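Local coordinates for glutamate ABC superfamily ATP binding cassette transporter, binding protein (Enterococcus faecium DO, PDB 5EYF), which binds L-glutamate and probably delivers it to an ABC transporter for import, as expected of a family 3 bacterial solute-binding protein, at residues Asp122-Ala125 / Ser126-Val129; Lys230-Gln233 / Lys234-Asn238. All coordinates share one frame; numbering follows the deposited sequence. Where two conformers were deposited one is given.

Contact 1 (Asp122-Ala125 / Ser126-Val129)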
loop_
_atom_site.group_PDB
_atom_site.type_symbol
_atom_site.label_atom_id
_atom_site.label_comp_id
_atom_site.label_asym_id
_atom_site.label_seq_id
_atom_site.Cartn_x
_atom_site.Cartn_y
_atom_site.Cartn_z
ATOM N N ASP B 122 -12.151 12.038 -14.478
ATOM C CA ASP B 122 -13.281 12.235 -15.381
ATOM C C ASP B 122 -14.636 12.215 -14.672
ATOM O O ASP B 122 -15.670 12.216 -15.339
ATOM C CB ASP B 122 -13.271 11.147 -16.460
ATOM C CG ASP B 122 -12.129 11.316 -17.447
ATOM O OD1 ASP B 122 -11.657 12.463 -17.601
ATOM O OD2 ASP B 122 -11.703 10.309 -18.073
ATOM N N LEU B 123 -14.661 12.145 -13.354
ATOM C CA LEU B 123 -15.903 12.220 -12.606
ATOM C C LEU B 123 -16.196 13.670 -12.246
ATOM O O LEU B 123 -15.294 14.428 -11.860
ATOM C CB LEU B 123 -15.813 11.362 -11.348
ATOM C CG LEU B 123 -15.547 9.879 -11.637
ATOM C CD1 LEU B 123 -15.424 9.077 -10.326
ATOM C CD2 LEU B 123 -16.650 9.289 -12.530
ATOM N N ASN B 124 -17.458 14.055 -12.378
ATOM C CA ASN B 124 -17.845 15.452 -12.238
ATOM C C ASN B 124 -19.350 15.504 -11.985
ATOM O O ASN B 124 -20.013 14.468 -11.876
ATOM C CB ASN B 124 -17.453 16.228 -13.496
ATOM C CG ASN B 124 -18.067 15.612 -14.752
ATOM O OD1 ASN B 124 -19.289 15.544 -14.872
ATOM N ND2 ASN B 124 -17.225 15.118 -15.663
ATOM N N ALA B 125 -19.901 16.722 -11.945
ATOM C CA ALA B 125 -21.313 16.901 -11.629
ATOM C C ALA B 125 -22.235 16.194 -12.608
ATOM O O ALA B 125 -23.399 15.945 -12.272
ATOM C CB ALA B 125 -21.659 18.389 -11.586
ATOM N N SER B 126 -21.759 15.873 -13.809
ATOM C CA SER B 126 -22.599 15.184 -14.780
ATOM C C SER B 126 -22.539 13.666 -14.676
ATOM O O SER B 126 -23.312 12.994 -15.371
ATOM C CB SER B 126 -22.208 15.586 -16.196
ATOM O OG SER B 126 -22.291 16.997 -16.389
ATOM N N THR B 127 -21.647 13.109 -13.851
ATOM C CA THR B 127 -21.470 11.663 -13.734
ATOM C C THR B 127 -21.977 11.173 -12.390
ATOM O O THR B 127 -21.728 11.799 -11.354
ATOM C CB THR B 127 -20.000 11.240 -13.879
ATOM O OG1 THR B 127 -19.219 11.805 -12.814
ATOM C CG2 THR B 127 -19.439 11.695 -15.226
ATOM N N THR B 128 -22.646 10.030 -12.405
ATOM C CA THR B 128 -23.117 9.377 -11.191
ATOM C C THR B 128 -22.252 8.155 -10.922
ATOM O O THR B 128 -22.109 7.297 -11.793
ATOM C CB THR B 128 -24.578 8.947 -11.322
ATOM O OG1 THR B 128 -25.389 10.113 -11.457
ATOM C CG2 THR B 128 -24.997 8.185 -10.100
ATOM N N VAL B 129 -21.700 8.064 -9.712
ATOM C CA VAL B 129 -20.864 6.942 -9.304
ATOM C C VAL B 129 -21.638 6.085 -8.315
ATOM O O VAL B 129 -22.296 6.600 -7.404
ATOM C CB VAL B 129 -19.539 7.422 -8.682
ATOM C CG1 VAL B 129 -18.615 6.242 -8.522
ATOM C CG2 VAL B 129 -18.898 8.442 -9.569
#
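Asn124 and Thr127 grip each other through backbone and side chain alike, a compact case of how a tight turn satisfies its own polar atoms. The hydroxyl of Thr127 accepts from the main chain of Asn124: N to OG1 is 2.9 Å, and at 168° the N-H points almost straight at the oxygen. Running the other way, Thr127 N gives its hydrogen to Asn124 O at 2.9 Å, coming from above the carbonyl plane, about 50° out of it. This second bond closes a type I beta turn from Asn124 to Thr127, which swings the chain by roughly a right angle from the loop after strand 103-112 into strand 128-132 of the mixed sheet. Inside the turn the Ser126 amide is also engaged: it donates to Asn124 OD1 over 2.7 Å in an Asx turn, lying in the plane of the side-chain carbonyl though the bond is bent. With CG between the backbone N and the carbonyl carbon (chi1 56°), the Asn124 amide folds back over the turn, its OD1 also 3.2 Å from Ser126 CB. On the buried side, Leu123 crosses Val129 at about a right angle, CD1 resting 3.6 Å from Val129 CG2, while Leu123 CD2 reaches Thr127 OG1 at 3.6 Å. Asp122 turns its carboxylate away from the turn: OD2 accepts from Lys118 N, and OD1 makes a salt bridge to Lys118 of the second subunit.

Contact 2 (Lys230-Gln233 / Lys234-Asn238); sequences KIYQ and KWFPN
This is a local contact at the C-terminal end of helix 227-235, where the last turn gives way to an irregular tail. Phe236 is the first residue to leave helical geometry, yet its N-H still reaches Tyr232 O, N to O 2.9 Å, whereas the Trp235 N bonds to Ile231 O and Tyr232 O are both weak. Phe236 CB sits over one face of the Tyr232 ring, 4.0 Å from its centroid, in a CH-pi contact; the rings themselves meet obliquely, planes at 41°, with Phe236 CD2 3.7 Å from Tyr232 CE1. Tyr232 reaches this place with CG anti to its backbone N (chi1 -171°), and its OH is hydrogen-bonded to Glu239 O. Alongside, Trp235 brings the edge of its indole to the Ile231 carbonyl, CD1 to O 3.3 Å. Phe236 also meets Phe28, Phe41 and Phe103, while Lys234 NZ and Trp235 NE1 both reach Asp44 OD2 on helix 41-54. Two donors on one oxygen, one of them a charged ammonium and the other an indole N-H, would favour a negatively charged Asp44 and so tie the helix end to its neighbour.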
loop_
_atom_site.group_PDB
_atom_site.type_symbol
_atom_site.label_atom_id
_atom_site.label_comp_id
_atom_site.label_asym_id
_atom_site.label_seq_id
_atom_site.Cartn_x
_atom_site.Cartn_y
_atom_site.Cartn_z
ATOM N N LYS B 230 1.671 -18.879 -0.557
ATOM C CA LYS B 230 0.857 -19.904 -1.199
ATOM C C LYS B 230 -0.605 -19.466 -1.282
ATOM O O LYS B 230 -1.266 -19.647 -2.313
ATOM C CB LYS B 230 0.995 -21.219 -0.424
ATOM C CG LYS B 230 0.500 -22.431 -1.166
ATOM C CD LYS B 230 0.821 -23.722 -0.429
ATOM C CE LYS B 230 0.565 -24.942 -1.333
ATOM N NZ LYS B 230 0.660 -26.254 -0.597
ATOM N N ILE B 231 -1.133 -18.906 -0.190
ATOM C CA ILE B 231 -2.529 -18.466 -0.181
ATOM C C ILE B 231 -2.737 -17.311 -1.162
ATOM O O ILE B 231 -3.747 -17.260 -1.891
ATOM C CB ILE B 231 -2.944 -18.080 1.245
ATOM C CG1 ILE B 231 -2.924 -19.292 2.168
ATOM C CG2 ILE B 231 -4.346 -17.417 1.262
ATOM C CD1 ILE B 231 -3.051 -18.947 3.642
ATOM N N TYR B 232 -1.787 -16.370 -1.200
ATOM C CA TYR B 232 -1.859 -15.268 -2.155
ATOM C C TYR B 232 -1.884 -15.791 -3.596
ATOM O O TYR B 232 -2.700 -15.348 -4.413
ATOM C CB TYR B 232 -0.692 -14.298 -1.940
ATOM C CG TYR B 232 -0.897 -13.054 -2.781
ATOM C CD1 TYR B 232 -1.602 -11.959 -2.281
ATOM C CD2 TYR B 232 -0.463 -13.013 -4.099
ATOM C CE1 TYR B 232 -1.838 -10.846 -3.069
ATOM C CE2 TYR B 232 -0.704 -11.907 -4.902
ATOM C CZ TYR B 232 -1.394 -10.832 -4.383
ATOM O OH TYR B 232 -1.635 -9.750 -5.190
ATOM N N GLN B 233 -1.000 -16.752 -3.908
ATOM C CA GLN B 233 -0.910 -17.312 -5.256
ATOM C C GLN B 233 -2.174 -18.062 -5.661
ATOM O O GLN B 233 -2.494 -18.134 -6.852
ATOM C CB GLN B 233 0.303 -18.238 -5.347
ATOM C CG GLN B 233 1.610 -17.485 -5.236
ATOM C CD GLN B 233 2.826 -18.359 -4.963
ATOM O OE1 GLN B 233 3.789 -17.926 -4.289
ATOM N NE2 GLN B 233 2.819 -19.570 -5.520
ATOM N N LYS B 234 -2.890 -18.638 -4.692
ATOM C CA LYS B 234 -4.137 -19.343 -4.979
ATOM C C LYS B 234 -5.216 -18.394 -5.485
ATOM O O LYS B 234 -5.949 -18.722 -6.430
ATOM C CB LYS B 234 -4.616 -20.065 -3.714
ATOM C CG LYS B 234 -6.003 -20.733 -3.845
ATOM C CD LYS B 234 -6.404 -21.423 -2.539
ATOM C CE LYS B 234 -7.872 -21.779 -2.515
ATOM N NZ LYS B 234 -8.291 -22.346 -1.199
ATOM N N TRP B 235 -5.320 -17.212 -4.879
ATOM C CA TRP B 235 -6.419 -16.287 -5.155
ATOM C C TRP B 235 -6.079 -15.196 -6.166
ATOM O O TRP B 235 -6.978 -14.742 -6.879
ATOM C CB TRP B 235 -6.916 -15.649 -3.840
ATOM C CG TRP B 235 -7.583 -16.721 -3.006
ATOM C CD1 TRP B 235 -7.039 -17.421 -1.952
ATOM C CD2 TRP B 235 -8.863 -17.293 -3.247
ATOM N NE1 TRP B 235 -7.933 -18.364 -1.503
ATOM C CE2 TRP B 235 -9.062 -18.299 -2.274
ATOM C CE3 TRP B 235 -9.883 -17.028 -4.165
ATOM C CZ2 TRP B 235 -10.236 -19.061 -2.207
ATOM C CZ3 TRP B 235 -11.042 -17.769 -4.090
ATOM C CH2 TRP B 235 -11.207 -18.783 -3.122
ATOM N N PHE B 236 -4.815 -14.784 -6.266
ATOM C CA PHE B 236 -4.406 -13.675 -7.135
ATOM C C PHE B 236 -3.227 -14.070 -8.017
ATOM O O PHE B 236 -2.198 -13.383 -8.050
ATOM C CB PHE B 236 -4.071 -12.457 -6.280
ATOM C CG PHE B 236 -5.158 -12.102 -5.361
ATOM C CD1 PHE B 236 -6.320 -11.541 -5.858
ATOM C CD2 PHE B 236 -5.082 -12.411 -4.009
ATOM C CE1 PHE B 236 -7.362 -11.258 -5.026
ATOM C CE2 PHE B 236 -6.154 -12.145 -3.175
ATOM C CZ PHE B 236 -7.283 -11.551 -3.681
ATOM N N PRO B 237 -3.365 -15.145 -8.794
ATOM C CA PRO B 237 -2.205 -15.655 -9.539
ATOM C C PRO B 237 -1.677 -14.697 -10.594
ATOM O O PRO B 237 -0.488 -14.764 -10.932
ATOM C CB PRO B 237 -2.738 -16.944 -10.172
ATOM C CG PRO B 237 -4.231 -16.740 -10.280
ATOM C CD PRO B 237 -4.582 -15.956 -9.047
ATOM N N ASN B 238 -2.503 -13.794 -11.117
ATOM C CA ASN B 238 -2.067 -12.892 -12.177
ATOM C C ASN B 238 -2.067 -11.433 -11.746
ATOM O O ASN B 238 -1.939 -10.546 -12.600
ATOM C CB ASN B 238 -2.945 -13.070 -13.421
ATOM C CG ASN B 238 -2.841 -14.461 -14.002
ATOM O OD1 ASN B 238 -1.772 -15.082 -13.961
ATOM N ND2 ASN B 238 -3.945 -14.965 -14.542
#

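Contact 1 leads into a strand, and contact 2 ends a helix. They follow one another in sequence without touching, with centres 34 Å apart and nearest atoms about 21 Å apart. Neither includes a residue that binds glutamate. The side chain of Val129 in contact 1 is about 13 Å from the bound glutamate, that of Phe236 in contact 2 about 12 Å. Contact 2 lies nearer to recognised sites, the Phe236 side chain being about 8 Å from that of the glutamate-binding Thr85. The Tyr232 side chain is about 8 Å from a bound magnesium ion, and also about 8 Å from the side chain of Glu245, a magnesium-binding residue whose ion is not bound to this chain.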